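Local coordinates for protein glucosamine--fructose-6-phosphate aminotransferase [isomerizing] (Francisella tularensis subsp. tularensis, PDB 3TBF) that probably converts fructose 6-phosphate to glucosamine 6-phosphate with ammonia from glutamine, this fragment being the C-terminal, isomerase part of the enzyme, at residues A[77-82]-A[194-199]; A[233-238]-A[293-298]. One frame throughout, in Å; residues are numbered along the deposited sequence.

Interaction 1 (A[77-82]-A[194-199])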
loop_
_atom_site.group_PDB
_atom_site.type_symbol
_atom_site.label_atom_id
_atom_site.label_comp_id
_atom_site.label_asym_id
_atom_site.label_seq_id
_atom_site.Cartn_x
_atom_site.Cartn_y
_atom_site.Cartn_z
ATOM N N GLU A 77 -11.451 -10.506 8.248
ATOM C CA GLU A 77 -10.568 -11.301 9.060
ATOM C C GLU A 77 -11.001 -11.363 10.513
ATOM O O GLU A 77 -11.038 -12.430 11.087
ATOM C CB GLU A 77 -9.137 -10.775 8.894
ATOM C CG GLU A 77 -8.634 -11.036 7.464
ATOM C CD GLU A 77 -7.141 -11.424 7.339
ATOM O OE1 GLU A 77 -6.386 -11.306 8.357
ATOM O OE2 GLU A 77 -6.769 -11.849 6.194
ATOM N N LYS A 78 -11.381 -10.233 11.075
ATOM C CA LYS A 78 -11.713 -10.151 12.471
ATOM C C LYS A 78 -13.051 -10.798 12.818
ATOM O O LYS A 78 -13.122 -11.510 13.807
ATOM C CB LYS A 78 -11.769 -8.673 12.911
ATOM C CG LYS A 78 -12.258 -8.459 14.332
ATOM C CD LYS A 78 -11.964 -7.022 14.846
ATOM C CE LYS A 78 -12.512 -6.858 16.250
ATOM N NZ LYS A 78 -12.283 -5.492 16.791
ATOM N N TYR A 79 -14.104 -10.513 12.036
ATOM C CA TYR A 79 -15.450 -10.972 12.322
ATOM C C TYR A 79 -15.846 -12.242 11.618
ATOM O O TYR A 79 -16.399 -13.110 12.240
ATOM C CB TYR A 79 -16.471 -9.882 11.988
ATOM C CG TYR A 79 -16.392 -8.704 12.901
ATOM C CD1 TYR A 79 -16.972 -8.727 14.166
ATOM C CD2 TYR A 79 -15.714 -7.570 12.538
ATOM C CE1 TYR A 79 -16.888 -7.621 15.045
ATOM C CE2 TYR A 79 -15.615 -6.473 13.396
ATOM C CZ TYR A 79 -16.209 -6.501 14.639
ATOM O OH TYR A 79 -16.111 -5.399 15.434
ATOM N N ALA A 80 -15.610 -12.362 10.328
ATOM C CA ALA A 80 -15.880 -13.626 9.608
ATOM C C ALA A 80 -14.787 -14.673 9.749
ATOM O O ALA A 80 -15.003 -15.828 9.412
ATOM C CB ALA A 80 -16.122 -13.367 8.170
ATOM N N LYS A 81 -13.597 -14.258 10.174
ATOM C CA LYS A 81 -12.444 -15.125 10.266
ATOM C C LYS A 81 -12.094 -15.877 8.989
ATOM O O LYS A 81 -11.636 -17.015 9.029
ATOM C CB LYS A 81 -12.633 -16.112 11.398
ATOM C CG LYS A 81 -13.140 -15.451 12.637
ATOM C CD LYS A 81 -12.302 -15.697 13.828
ATOM C CE LYS A 81 -12.442 -14.515 14.786
ATOM N NZ LYS A 81 -11.178 -13.656 14.972
ATOM N N VAL A 82 -12.273 -15.231 7.851
ATOM C CA VAL A 82 -11.813 -15.773 6.602
ATOM C C VAL A 82 -10.606 -14.954 6.161
ATOM O O VAL A 82 -10.623 -13.751 6.243
ATOM C CB VAL A 82 -12.915 -15.736 5.573
ATOM C CG1 VAL A 82 -12.480 -16.388 4.257
ATOM C CG2 VAL A 82 -14.103 -16.474 6.148
ATOM N N ALA A 194 -26.811 -10.109 15.447
ATOM C CA ALA A 194 -27.896 -9.163 15.695
ATOM C C ALA A 194 -27.383 -7.810 16.211
ATOM O O ALA A 194 -27.881 -6.779 15.830
ATOM C CB ALA A 194 -28.870 -9.749 16.649
ATOM N N LYS A 195 -26.369 -7.822 17.065
ATOM C CA LYS A 195 -25.813 -6.603 17.639
ATOM C C LYS A 195 -25.096 -5.773 16.559
ATOM O O LYS A 195 -25.243 -4.541 16.476
ATOM C CB LYS A 195 -24.855 -7.001 18.759
ATOM C CG LYS A 195 -23.895 -5.958 19.224
ATOM C CD LYS A 195 -23.162 -6.502 20.422
ATOM C CE LYS A 195 -21.669 -6.190 20.404
ATOM N NZ LYS A 195 -21.456 -4.699 20.434
ATOM N N TYR A 196 -24.331 -6.452 15.717
ATOM C CA TYR A 196 -23.647 -5.764 14.631
ATOM C C TYR A 196 -24.596 -5.333 13.498
ATOM O O TYR A 196 -24.383 -4.289 12.899
ATOM C CB TYR A 196 -22.509 -6.619 14.109
ATOM C CG TYR A 196 -21.541 -6.995 15.191
ATOM C CD1 TYR A 196 -21.008 -6.022 16.030
ATOM C CD2 TYR A 196 -21.178 -8.306 15.403
ATOM C CE1 TYR A 196 -20.133 -6.344 17.018
ATOM C CE2 TYR A 196 -20.304 -8.640 16.427
ATOM C CZ TYR A 196 -19.787 -7.649 17.212
ATOM O OH TYR A 196 -18.932 -7.925 18.241
ATOM N N THR A 197 -25.663 -6.096 13.256
ATOM C CA THR A 197 -26.677 -5.651 12.336
ATOM C C THR A 197 -27.303 -4.330 12.830
ATOM O O THR A 197 -27.516 -3.420 12.026
ATOM C CB THR A 197 -27.772 -6.697 12.122
ATOM O OG1 THR A 197 -27.188 -7.929 11.711
ATOM C CG2 THR A 197 -28.703 -6.277 11.008
ATOM N N GLU A 198 -27.583 -4.220 14.130
ATOM C CA GLU A 198 -28.131 -2.976 14.692
ATOM C C GLU A 198 -27.158 -1.839 14.556
ATOM O O GLU A 198 -27.553 -0.721 14.337
ATOM C CB GLU A 198 -28.570 -3.103 16.174
ATOM C CG GLU A 198 -29.837 -3.987 16.356
ATOM C CD GLU A 198 -31.141 -3.472 15.584
ATOM O OE1 GLU A 198 -31.669 -2.377 15.956
ATOM O OE2 GLU A 198 -31.657 -4.169 14.644
ATOM N N GLU A 199 -25.873 -2.119 14.696
ATOM C CA GLU A 199 -24.895 -1.098 14.497
ATOM C C GLU A 199 -24.908 -0.565 13.043
ATOM O O GLU A 199 -24.736 0.623 12.827
ATOM C CB GLU A 199 -23.511 -1.634 14.898
ATOM C CG GLU A 199 -22.367 -0.761 14.460
ATOM C CD GLU A 199 -20.972 -1.212 15.002
ATOM O OE1 GLU A 199 -20.828 -2.301 15.651
ATOM O OE2 GLU A 199 -20.018 -0.444 14.732
HETATM O O HOH W 1 -18.021 -2.973 16.052
#

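Interaction 2 (A[233-238]-A[293-298])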
loop_
_atom_site.group_PDB
_atom_site.type_symbol
_atom_site.label_atom_id
_atom_site.label_comp_id
_atom_site.label_asym_id
_atom_site.label_seq_id
_atom_site.Cartn_x
_atom_site.Cartn_y
_atom_site.Cartn_z
ATOM N N LEU A 233 -3.520 10.796 8.433
ATOM C CA LEU A 233 -3.091 9.768 9.359
ATOM C C LEU A 233 -4.242 8.918 9.890
ATOM O O LEU A 233 -5.299 9.434 10.226
ATOM C CB LEU A 233 -2.396 10.405 10.583
ATOM C CG LEU A 233 -1.076 11.129 10.354
ATOM C CD1 LEU A 233 -0.544 11.606 11.708
ATOM C CD2 LEU A 233 -0.042 10.277 9.619
ATOM N N GLY A 234 -4.008 7.619 10.000
ATOM C CA GLY A 234 -4.970 6.716 10.624
ATOM C C GLY A 234 -4.285 5.391 10.888
ATOM O O GLY A 234 -3.262 5.098 10.291
ATOM N N ARG A 235 -4.871 4.591 11.760
ATOM C CA ARG A 235 -4.346 3.312 12.147
ATOM C C ARG A 235 -5.434 2.291 12.012
ATOM O O ARG A 235 -6.589 2.568 12.327
ATOM C CB ARG A 235 -3.978 3.353 13.621
ATOM C CG ARG A 235 -2.495 3.547 13.903
ATOM C CD ARG A 235 -2.218 3.253 15.363
ATOM N NE ARG A 235 -0.822 3.414 15.716
ATOM C CZ ARG A 235 0.083 2.442 15.725
ATOM N NH1 ARG A 235 -0.228 1.183 15.396
ATOM N NH2 ARG A 235 1.321 2.745 16.063
ATOM N N GLY A 236 -5.079 1.067 11.676
ATOM C CA GLY A 236 -6.093 0.000 11.647
ATOM C C GLY A 236 -7.082 0.220 10.512
ATOM O O GLY A 236 -6.710 0.651 9.402
ATOM N N LEU A 237 -8.351 -0.063 10.792
ATOM C CA LEU A 237 -9.437 0.262 9.898
ATOM C C LEU A 237 -9.358 1.683 9.323
ATOM O O LEU A 237 -9.848 1.904 8.245
ATOM C CB LEU A 237 -10.739 0.217 10.681
ATOM C CG LEU A 237 -11.497 -1.093 10.728
ATOM C CD1 LEU A 237 -12.545 -1.155 11.942
ATOM C CD2 LEU A 237 -12.147 -1.206 9.362
ATOM N N TYR A 238 -8.790 2.645 10.054
ATOM C CA TYR A 238 -8.903 4.069 9.691
ATOM C C TYR A 238 -7.746 4.512 8.814
ATOM O O TYR A 238 -7.725 5.653 8.311
ATOM C CB TYR A 238 -9.037 4.936 10.964
ATOM C CG TYR A 238 -10.152 4.379 11.801
ATOM C CD1 TYR A 238 -11.452 4.726 11.536
ATOM C CD2 TYR A 238 -9.923 3.421 12.780
ATOM C CE1 TYR A 238 -12.518 4.135 12.225
ATOM C CE2 TYR A 238 -10.975 2.835 13.497
ATOM C CZ TYR A 238 -12.268 3.191 13.194
ATOM O OH TYR A 238 -13.328 2.628 13.855
ATOM N N LEU A 293 -2.347 8.784 19.948
ATOM C CA LEU A 293 -1.980 10.025 20.642
ATOM C C LEU A 293 -0.451 10.187 20.754
ATOM O O LEU A 293 0.105 11.302 20.629
ATOM C CB LEU A 293 -2.586 10.037 22.049
ATOM C CG LEU A 293 -4.076 10.291 22.075
ATOM C CD1 LEU A 293 -4.639 9.989 23.501
ATOM C CD2 LEU A 293 -4.365 11.734 21.644
ATOM N N SER A 294 0.209 9.052 20.968
ATOM C CA SER A 294 1.653 9.018 20.995
ATOM C C SER A 294 2.240 9.345 19.603
ATOM O O SER A 294 3.206 10.109 19.502
ATOM C CB SER A 294 2.115 7.659 21.523
ATOM O OG SER A 294 3.491 7.500 21.337
ATOM N N ASN A 295 1.650 8.802 18.532
ATOM C CA ASN A 295 2.115 9.125 17.172
ATOM C C ASN A 295 1.831 10.584 16.840
ATOM O O ASN A 295 2.616 11.287 16.197
ATOM C CB ASN A 295 1.442 8.243 16.138
ATOM C CG ASN A 295 1.698 6.745 16.359
ATOM O OD1 ASN A 295 0.789 5.926 16.143
ATOM N ND2 ASN A 295 2.933 6.378 16.760
ATOM N N LEU A 296 0.689 11.055 17.318
ATOM C CA LEU A 296 0.313 12.418 17.075
ATOM C C LEU A 296 1.242 13.379 17.805
ATOM O O LEU A 296 1.538 14.457 17.313
ATOM C CB LEU A 296 -1.153 12.609 17.441
ATOM C CG LEU A 296 -2.083 12.081 16.345
ATOM C CD1 LEU A 296 -3.479 11.866 16.863
ATOM C CD2 LEU A 296 -2.101 13.039 15.170
ATOM N N GLN A 297 1.723 12.954 18.970
ATOM C CA GLN A 297 2.681 13.742 19.732
ATOM C C GLN A 297 3.962 13.912 18.927
ATOM O O GLN A 297 4.456 15.033 18.769
ATOM C CB GLN A 297 2.964 13.101 21.087
ATOM C CG GLN A 297 3.754 14.021 22.056
ATOM C CD GLN A 297 2.989 15.313 22.442
ATOM O OE1 GLN A 297 1.937 15.251 23.111
ATOM N NE2 GLN A 297 3.531 16.489 22.043
ATOM N N GLU A 298 4.467 12.808 18.371
ATOM C CA GLU A 298 5.678 12.868 17.546
ATOM C C GLU A 298 5.455 13.960 16.501
ATOM O O GLU A 298 6.298 14.860 16.344
ATOM C CB GLU A 298 6.000 11.529 16.843
ATOM C CG GLU A 298 6.370 10.328 17.760
ATOM C CD GLU A 298 7.077 9.132 16.991
ATOM O OE1 GLU A 298 8.322 9.200 16.784
ATOM O OE2 GLU A 298 6.393 8.119 16.614
#

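Interaction 1 (A[77-82]-A[194-199])
Tyr79 and Tyr196 meet in a T-shaped (edge-to-face) stack that makes up nearly all of this small helix-to-helix contact. The edge of the Tyr79 ring is directed at the face of Tyr196, with centroids 5.0 Å apart and planes inclined at 69°. The leading atom is Tyr79 CE1, which lies 3.6 Å from Tyr196 CZ, over the hydroxyl-bearing rim of that ring and not over its middle; Tyr79 CD1 follows, 4.0 Å from Tyr196 CE2. Both side chains leave their helices with CG anti to the carbonyl carbon (chi1 -68° for Tyr79, -56° for Tyr196), and these matching torsions let the two rings bridge backbones whose CA atoms, Tyr79 CA and Tyr196 CA, stand 10.0 Å apart. Tyr79 lies towards the C-terminal end of helix 63-80 of the first SIS domain, a parallel α/β unit, whereas Tyr196 lies on helix 190-201, in the helical stretch that follows helix 165-184. Helix 165-184 touches both rings, Thr178 meeting Tyr79 and Leu179 meeting Tyr196. Beside the stack, a water donates to Tyr79 OH (3.1 Å) and to Glu199 OE1 (2.9 Å), tying the two helices by a polar route as well. The Tyr79 hydroxyl is also hydrogen-bonded to Asp333, while Glu199 OE2 takes the backbone N-H groups of Phe334 and Ser335, where helix 335-355 begins.

Interaction 2 (A[233-238]-A[293-298])
Asn295 OD1 accepts two hydrogen bonds from the guanidinium of Arg235, one from NE at 3.0 Å and one from NH2 at 3.2 Å. Arg235 thus presents the side of its guanidinium, NE and an NH2 hydrogen together, to a single oxygen. The two donors use that oxygen differently: NE approaches almost in line with the C=O bond, at a C=O...N angle of 165°, whereas NH2 comes in at 122°, in the carbonyl plane and on a lone pair. OD1 lies near the guanidinium plane, and the amide is itself nearly coplanar with that group, the planes being 17° apart. Held side-on at NE and NH2, the guanidinium is probably restrained in its rotation. The NE bond is the straighter of the two. The methylene chain of Arg235 is stretched out as far as NE, which carries the guanidinium across to OD1, and Asn295 meets it from the helix with CG beside its own backbone N.

A second, apolar contact lies nearer the sheet. Leu233 and Leu296 run antiparallel alongside one another and touch through one methyl each, CD1 of Leu233 and CD2 of Leu296, 4.1 Å apart. All four contacting residues are buried. After Gly234 the chain leaves the strand and makes a type II' beta turn from Arg235 to Tyr238, with Gly236 at positive phi; the N-H of Gly236 bonds to Glu91 of the second subunit, and Tyr94 of that subunit packs on Arg235.

In the parallel sheet of the second SIS domain, strand 229-234 runs between strands 256-261 and 278-283. Helix 289-301, the helix of the beta-alpha-beta crossover from strand 278-283 to strand 305-311, packs over the C-terminal end of strand 229-234, Leu296 also touching Val283 and Asn295 touching Ser262.

Along the chain both segments of interaction 1 come first, followed by those of interaction 2, and their centres lie 24 Å apart, with nearest atoms about 6 Å from each other and no direct touch. Each joins a different part of the fold: interaction 1 ties helix 63-80 of the first SIS domain to helix 190-201, while interaction 2 stays within the second SIS domain, between strand 229-234 and helix 289-301. Helix 63-80 connects the two regions, since Leu237 packs on its residues Thr71, Tyr74 and Trp75. Helix 335-355 is a second shared neighbour, and both contacts border the second subunit, consistent with the two domains being packed together within a dimer.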